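Local coordinates for protein structure-specific endonuclease subunit SLX1 (Candida glabrata, PDB 4XLG) that probably acts as the catalytic subunit of the SLX1-SLX4 endonuclease, nicking duplex DNA close to junctions with single strands in branched DNA during repair and recombination, at residues V34-L37 and R38-G42; L130-N134 and Q135-E139. The protein carries 1 engineered substitution. One frame throughout, in Å; residues are numbered along the deposited sequence. Where two conformers were deposited one is given.

Contact 1. Residues V34-L37 and R38-G42; sequences VRRL and RQHNG
In helix 33-41 of the GIY-YIG nuclease domain, Arg36 and His40 lie one turn apart, and the methylenes of the arginine approach the CD2-NE2 side of the imidazole obliquely, with Arg36 CD 3.5 Å from His40 NE2. Two bends in the Arg36 chain, at chi2 (58°) and chi3 (61°), carry it past the ring and turn the guanidinium away from the helix, toward Ser29 and Tyr14; the guanidinium stands nearly upright to the ring, the planes 83° apart. A long, flexible arginine can thus line the ring with carbon and still carry its NH2 to Ser29 O and Tyr14 OH. His40 NE2 bonds to the same Tyr14 hydroxyl.

On this side Gln39 also takes part: a water lying at the edge of the Arg36 guanidinium, in its plane, accepts from Arg36 NE at 3.1 Å and donates to Gln39 OE1. Gln39 NE2 turns instead to Leu44 O. In GIY-YIG nucleases the first helix brings an active-site arginine up to tyrosines of the sheet, and the meeting of Arg36 with Tyr14 is consistent with that plan.

The outer flank is solvent-facing and suits long polar chains. Gln39 CD lies over one face of the Arg35 guanidinium, 3.8 Å from Arg35 NH2, while the Arg38 guanidinium is laid with a face over Arg35 CA. The buried flank holds Leu37, whose CD1 touches Asn41 ND2 at 3.5 Å and which packs against Leu16 and helix 176-213; Asn41 OD1 accepts from Trp60 N. Beneath these side chains run regular helical bonds, such as His40 N to Arg36 O at 2.9 Å.

Contact 2. Residues L130-N134 and Q135-E139; sequences LHFFN and QKVEE
Asn134 reaches forward with its side-chain oxygen to the second and third amides of helix 135-143, those of Lys136 and Val137. Val137 N donates to Asn134 OD1 at 3.0 Å and fairly straight (153°), whereas the bond from Lys136 N to the same oxygen, 2.8 Å long, is weak because it is strongly bent. With CG anti to the backbone N (chi1 -176°), the short side chain holds OD1 in front of the helix end. This is the N-cap, and asparagine suits it: the oxygen stands in for the carbonyl acceptors a preceding turn would have offered to these N-H groups, and the amide nitrogen remains to serve other partners. Asn134 ND2 binds Glu61 OE2 and Thr169 O, which fixes the rotation of a buried amide. The backbone follows suit as Glu138 N donates to Asn134 O at 3.0 Å.

Strand 129-132 lies inside the mixed sheet between strands 60-67 and 160-168. The chain leaves it, turns a corner at Phe133 and enters helix 135-143 behind the Asn134 N-cap, bringing the helix back over Phe132.

Phe132 supplies the flat surface for that return. Glu138 CA sits almost over the ring centre, 3.7 Å from the Phe132 centroid and 10° off the ring normal, a CH-pi contact. Glu138 CB lies over the same face, 3.5 Å from Phe132 CG, and Glu138 CG approaches Phe132 CD2. Of the glutamate side chain, the methylenes meet the ring, and the carboxylate leads away to a salt bridge with Lys142. Val137 adds a branched apolar side chain, CG1 meeting Phe132 CE1 at 3.8 Å and CG2 lying beside Asn134. The phenylalanine also meets Trp141, Val161 and Leu163.

How the contacts relate
Both contacts are local and follow one another in series, neither nesting nor crossing, so neither closes a long loop. From the N terminus, strands 12-18 and 25-30 lead into helix 33-41, where contact 1 spans successive turns. Strand 60-67 and three helices come next, then strand 129-132 and the corner of contact 2. Their centres lie 20 Å apart and their nearest atoms about 7 Å, so they do not touch. Strand 60-67 relates them: its start receives Asn41 at Trp60 and Asn134 at Glu61. Helix 176-213 is a second common neighbour, with Asn186 touching both Leu37 of contact 1 and Phe133 of contact 2.

Contact 1. Residues V34-L37 and R38-G42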
loop_
_atom_site.group_PDB
_atom_site.type_symbol
_atom_site.label_atom_id
_atom_site.label_comp_id
_atom_site.label_asym_id
_atom_site.label_seq_id
_atom_site.Cartn_x
_atom_site.Cartn_y
_atom_site.Cartn_z
ATOM N N VAL B 34 -15.257 3.027 -7.160
ATOM C CA VAL B 34 -16.398 3.253 -8.033
ATOM C C VAL B 34 -17.635 3.627 -7.186
ATOM O O VAL B 34 -18.308 4.654 -7.420
ATOM C CB VAL B 34 -16.716 1.976 -8.905
ATOM C CG1 VAL B 34 -17.935 2.311 -9.787
ATOM C CG2 VAL B 34 -15.436 1.643 -9.760
ATOM N N ARG B 35 -17.913 2.767 -6.173
ATOM C CA ARG B 35 -19.024 3.012 -5.279
ATOM C C ARG B 35 -18.828 4.378 -4.554
ATOM O O ARG B 35 -19.776 5.190 -4.412
ATOM C CB ARG B 35 -19.098 1.883 -4.257
ATOM C CG ARG B 35 -20.281 2.042 -3.309
ATOM C CD ARG B 35 -20.435 0.724 -2.502
ATOM N NE ARG B 35 -21.681 0.904 -1.774
ATOM C CZ ARG B 35 -21.723 1.509 -0.592
ATOM N NH1 ARG B 35 -22.892 1.698 0.026
ATOM N NH2 ARG B 35 -20.568 1.875 -0.023
ATOM N N ARG B 36 -17.584 4.615 -4.156
ATOM C CA ARG B 36 -17.290 5.876 -3.415
ATOM C C ARG B 36 -17.532 7.086 -4.290
ATOM O O ARG B 36 -18.111 8.089 -3.848
ATOM C CB ARG B 36 -15.860 5.889 -2.931
ATOM C CG ARG B 36 -15.440 7.221 -2.192
ATOM C CD ARG B 36 -16.328 7.507 -0.975
ATOM N NE ARG B 36 -16.214 6.418 0.002
ATOM C CZ ARG B 36 -15.163 6.248 0.789
ATOM N NH1 ARG B 36 -15.127 5.174 1.588
ATOM N NH2 ARG B 36 -14.185 7.155 0.857
ATOM N N LEU B 37 -17.059 7.032 -5.535
ATOM C CA LEU B 37 -17.309 8.169 -6.411
ATOM C C LEU B 37 -18.809 8.367 -6.663
ATOM O O LEU B 37 -19.282 9.504 -6.685
ATOM C CB LEU B 37 -16.507 7.968 -7.722
ATOM C CG LEU B 37 -16.522 9.134 -8.711
ATOM C CD1 LEU B 37 -16.023 10.446 -8.046
ATOM C CD2 LEU B 37 -15.582 8.684 -9.884
ATOM N N ARG B 38 -19.607 7.289 -6.805
ATOM C CA ARG B 38 -21.063 7.500 -6.885
ATOM C C ARG B 38 -21.649 8.181 -5.652
ATOM O O ARG B 38 -22.599 8.957 -5.780
ATOM C CB ARG B 38 -21.891 6.168 -7.057
ATOM C CG ARG B 38 -21.682 5.407 -8.341
ATOM C CD ARG B 38 -22.878 4.352 -8.530
ATOM N NE ARG B 38 -22.964 3.418 -7.396
ATOM C CZ ARG B 38 -22.208 2.323 -7.330
ATOM N NH1 ARG B 38 -21.366 2.060 -8.331
ATOM N NH2 ARG B 38 -22.290 1.507 -6.294
ATOM N N GLN B 39 -21.149 7.805 -4.475
ATOM C CA GLN B 39 -21.639 8.415 -3.208
ATOM C C GLN B 39 -21.274 9.915 -3.195
ATOM O O GLN B 39 -22.081 10.761 -2.806
ATOM C CB GLN B 39 -21.032 7.724 -2.009
ATOM C CG GLN B 39 -21.683 6.317 -1.777
ATOM C CD GLN B 39 -20.982 5.605 -0.636
ATOM O OE1 GLN B 39 -19.764 5.409 -0.666
ATOM N NE2 GLN B 39 -21.725 5.319 0.414
ATOM N N HIS B 40 -20.064 10.229 -3.615
ATOM C CA HIS B 40 -19.681 11.667 -3.648
ATOM C C HIS B 40 -20.510 12.451 -4.663
ATOM O O HIS B 40 -20.827 13.652 -4.453
ATOM C CB HIS B 40 -18.173 11.858 -3.992
ATOM C CG HIS B 40 -17.246 11.527 -2.861
ATOM N ND1 HIS B 40 -17.333 12.132 -1.621
ATOM C CD2 HIS B 40 -16.159 10.727 -2.812
ATOM C CE1 HIS B 40 -16.371 11.674 -0.844
ATOM N NE2 HIS B 40 -15.617 10.856 -1.556
ATOM N N ASN B 41 -20.850 11.828 -5.791
ATOM C CA ASN B 41 -21.548 12.530 -6.858
ATOM C C ASN B 41 -23.042 12.497 -6.787
ATOM O O ASN B 41 -23.738 13.277 -7.403
ATOM C CB ASN B 41 -21.089 11.977 -8.207
ATOM C CG ASN B 41 -19.691 12.510 -8.547
ATOM O OD1 ASN B 41 -19.299 13.549 -7.991
ATOM N ND2 ASN B 41 -18.957 11.817 -9.416
ATOM N N GLY B 42 -23.560 11.609 -5.987
ATOM C CA GLY B 42 -25.001 11.500 -5.893
ATOM C C GLY B 42 -25.280 11.789 -4.452
ATOM O O GLY B 42 -25.123 12.908 -4.009
HETATM O O HOH W 1 -18.109 4.118 0.701
#

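Contact 2. Residues L130-N134 and Q135-E139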
loop_
_atom_site.group_PDB
_atom_site.type_symbol
_atom_site.label_atom_id
_atom_site.label_comp_id
_atom_site.label_asym_id
_atom_site.label_seq_id
_atom_site.Cartn_x
_atom_site.Cartn_y
_atom_site.Cartn_z
ATOM N N LEU B 130 0.901 4.860 -7.975
ATOM C CA LEU B 130 0.227 6.146 -8.197
ATOM C C LEU B 130 -0.415 6.076 -9.608
ATOM O O LEU B 130 0.295 5.971 -10.608
ATOM C CB LEU B 130 1.253 7.301 -8.103
ATOM C CG LEU B 130 0.783 8.648 -8.677
ATOM C CD1 LEU B 130 -0.473 9.142 -7.936
ATOM C CD2 LEU B 130 1.990 9.606 -8.550
ATOM N N HIS B 131 -1.741 6.157 -9.672
ATOM C CA HIS B 131 -2.437 6.003 -10.952
ATOM C C HIS B 131 -3.173 7.300 -11.298
ATOM O O HIS B 131 -3.964 7.784 -10.460
ATOM C CB HIS B 131 -3.495 4.894 -10.883
ATOM C CG HIS B 131 -4.217 4.724 -12.192
ATOM N ND1 HIS B 131 -3.705 3.980 -13.236
ATOM C CD2 HIS B 131 -5.363 5.296 -12.664
ATOM C CE1 HIS B 131 -4.502 4.079 -14.287
ATOM N NE2 HIS B 131 -5.527 4.856 -13.957
ATOM N N PHE B 132 -2.956 7.816 -12.514
ATOM C CA PHE B 132 -3.710 8.995 -13.004
ATOM C C PHE B 132 -4.827 8.635 -13.971
ATOM O O PHE B 132 -4.634 7.818 -14.875
ATOM C CB PHE B 132 -2.743 9.977 -13.725
ATOM C CG PHE B 132 -1.775 10.581 -12.780
ATOM C CD1 PHE B 132 -2.170 11.684 -12.009
ATOM C CD2 PHE B 132 -0.500 10.053 -12.616
ATOM C CE1 PHE B 132 -1.290 12.278 -11.077
ATOM C CE2 PHE B 132 0.431 10.659 -11.714
ATOM C CZ PHE B 132 0.030 11.764 -10.925
ATOM N N PHE B 133 -5.991 9.242 -13.770
ATOM C CA PHE B 133 -7.113 9.076 -14.680
ATOM C C PHE B 133 -7.204 10.242 -15.631
ATOM O O PHE B 133 -8.036 10.263 -16.567
ATOM C CB PHE B 133 -8.411 9.003 -13.902
ATOM C CG PHE B 133 -8.463 7.845 -12.944
ATOM C CD1 PHE B 133 -8.681 6.532 -13.450
ATOM C CD2 PHE B 133 -8.292 8.051 -11.563
ATOM C CE1 PHE B 133 -8.755 5.444 -12.557
ATOM C CE2 PHE B 133 -8.370 6.962 -10.643
ATOM C CZ PHE B 133 -8.609 5.652 -11.148
ATOM N N ASN B 134 -6.375 11.240 -15.361
ATOM C CA ASN B 134 -6.370 12.453 -16.202
ATOM C C ASN B 134 -4.936 12.759 -16.580
ATOM O O ASN B 134 -4.066 12.870 -15.697
ATOM C CB ASN B 134 -7.007 13.660 -15.462
ATOM C CG ASN B 134 -7.107 14.910 -16.364
ATOM O OD1 ASN B 134 -6.086 15.509 -16.717
ATOM N ND2 ASN B 134 -8.345 15.280 -16.768
ATOM N N GLN B 135 -4.668 12.849 -17.874
ATOM C CA GLN B 135 -3.307 13.028 -18.376
ATOM C C GLN B 135 -2.754 14.435 -18.106
ATOM O O GLN B 135 -1.542 14.601 -17.937
ATOM C CB GLN B 135 -3.255 12.736 -19.886
ATOM C CG GLN B 135 -1.883 12.974 -20.549
ATOM C CD GLN B 135 -1.714 14.383 -21.104
ATOM O OE1 GLN B 135 -2.670 15.001 -21.574
ATOM N NE2 GLN B 135 -0.488 14.897 -21.046
ATOM N N LYS B 136 -3.624 15.462 -18.135
ATOM C CA LYS B 136 -3.137 16.799 -17.809
ATOM C C LYS B 136 -2.700 16.867 -16.344
ATOM O O LYS B 136 -1.704 17.561 -16.024
ATOM C CB LYS B 136 -4.182 17.891 -18.107
ATOM C CG LYS B 136 -4.416 18.047 -19.596
ATOM C CD LYS B 136 -3.190 18.689 -20.277
ATOM C CE LYS B 136 -3.327 18.703 -21.788
ATOM N NZ LYS B 136 -2.144 19.388 -22.458
ATOM N N VAL B 137 -3.402 16.154 -15.468
ATOM C CA VAL B 137 -3.010 16.100 -14.061
ATOM C C VAL B 137 -1.683 15.332 -13.938
ATOM O O VAL B 137 -0.753 15.749 -13.205
ATOM C CB VAL B 137 -4.118 15.436 -13.194
ATOM C CG1 VAL B 137 -3.607 15.168 -11.746
ATOM C CG2 VAL B 137 -5.391 16.362 -13.168
ATOM N N GLU B 138 -1.585 14.204 -14.642
ATOM C CA GLU B 138 -0.306 13.453 -14.667
ATOM C C GLU B 138 0.889 14.342 -15.135
ATOM O O GLU B 138 2.016 14.250 -14.594
ATOM C CB GLU B 138 -0.440 12.213 -15.591
ATOM C CG GLU B 138 0.819 11.347 -15.632
ATOM C CD GLU B 138 1.619 11.489 -16.915
ATOM O OE1 GLU B 138 1.135 12.110 -17.890
ATOM O OE2 GLU B 138 2.757 10.980 -16.942
ATOM N N GLU B 139 0.656 15.184 -16.152
ATOM C CA GLU B 139 1.723 16.025 -16.669
ATOM C C GLU B 139 2.166 17.053 -15.627
ATOM O O GLU B 139 3.362 17.336 -15.500
ATOM C CB GLU B 139 1.283 16.731 -17.951
ATOM C CG GLU B 139 1.203 15.821 -19.163
ATOM C CD GLU B 139 0.828 16.582 -20.419
ATOM O OE1 GLU B 139 1.290 17.734 -20.588
ATOM O OE2 GLU B 139 0.064 16.039 -21.231
#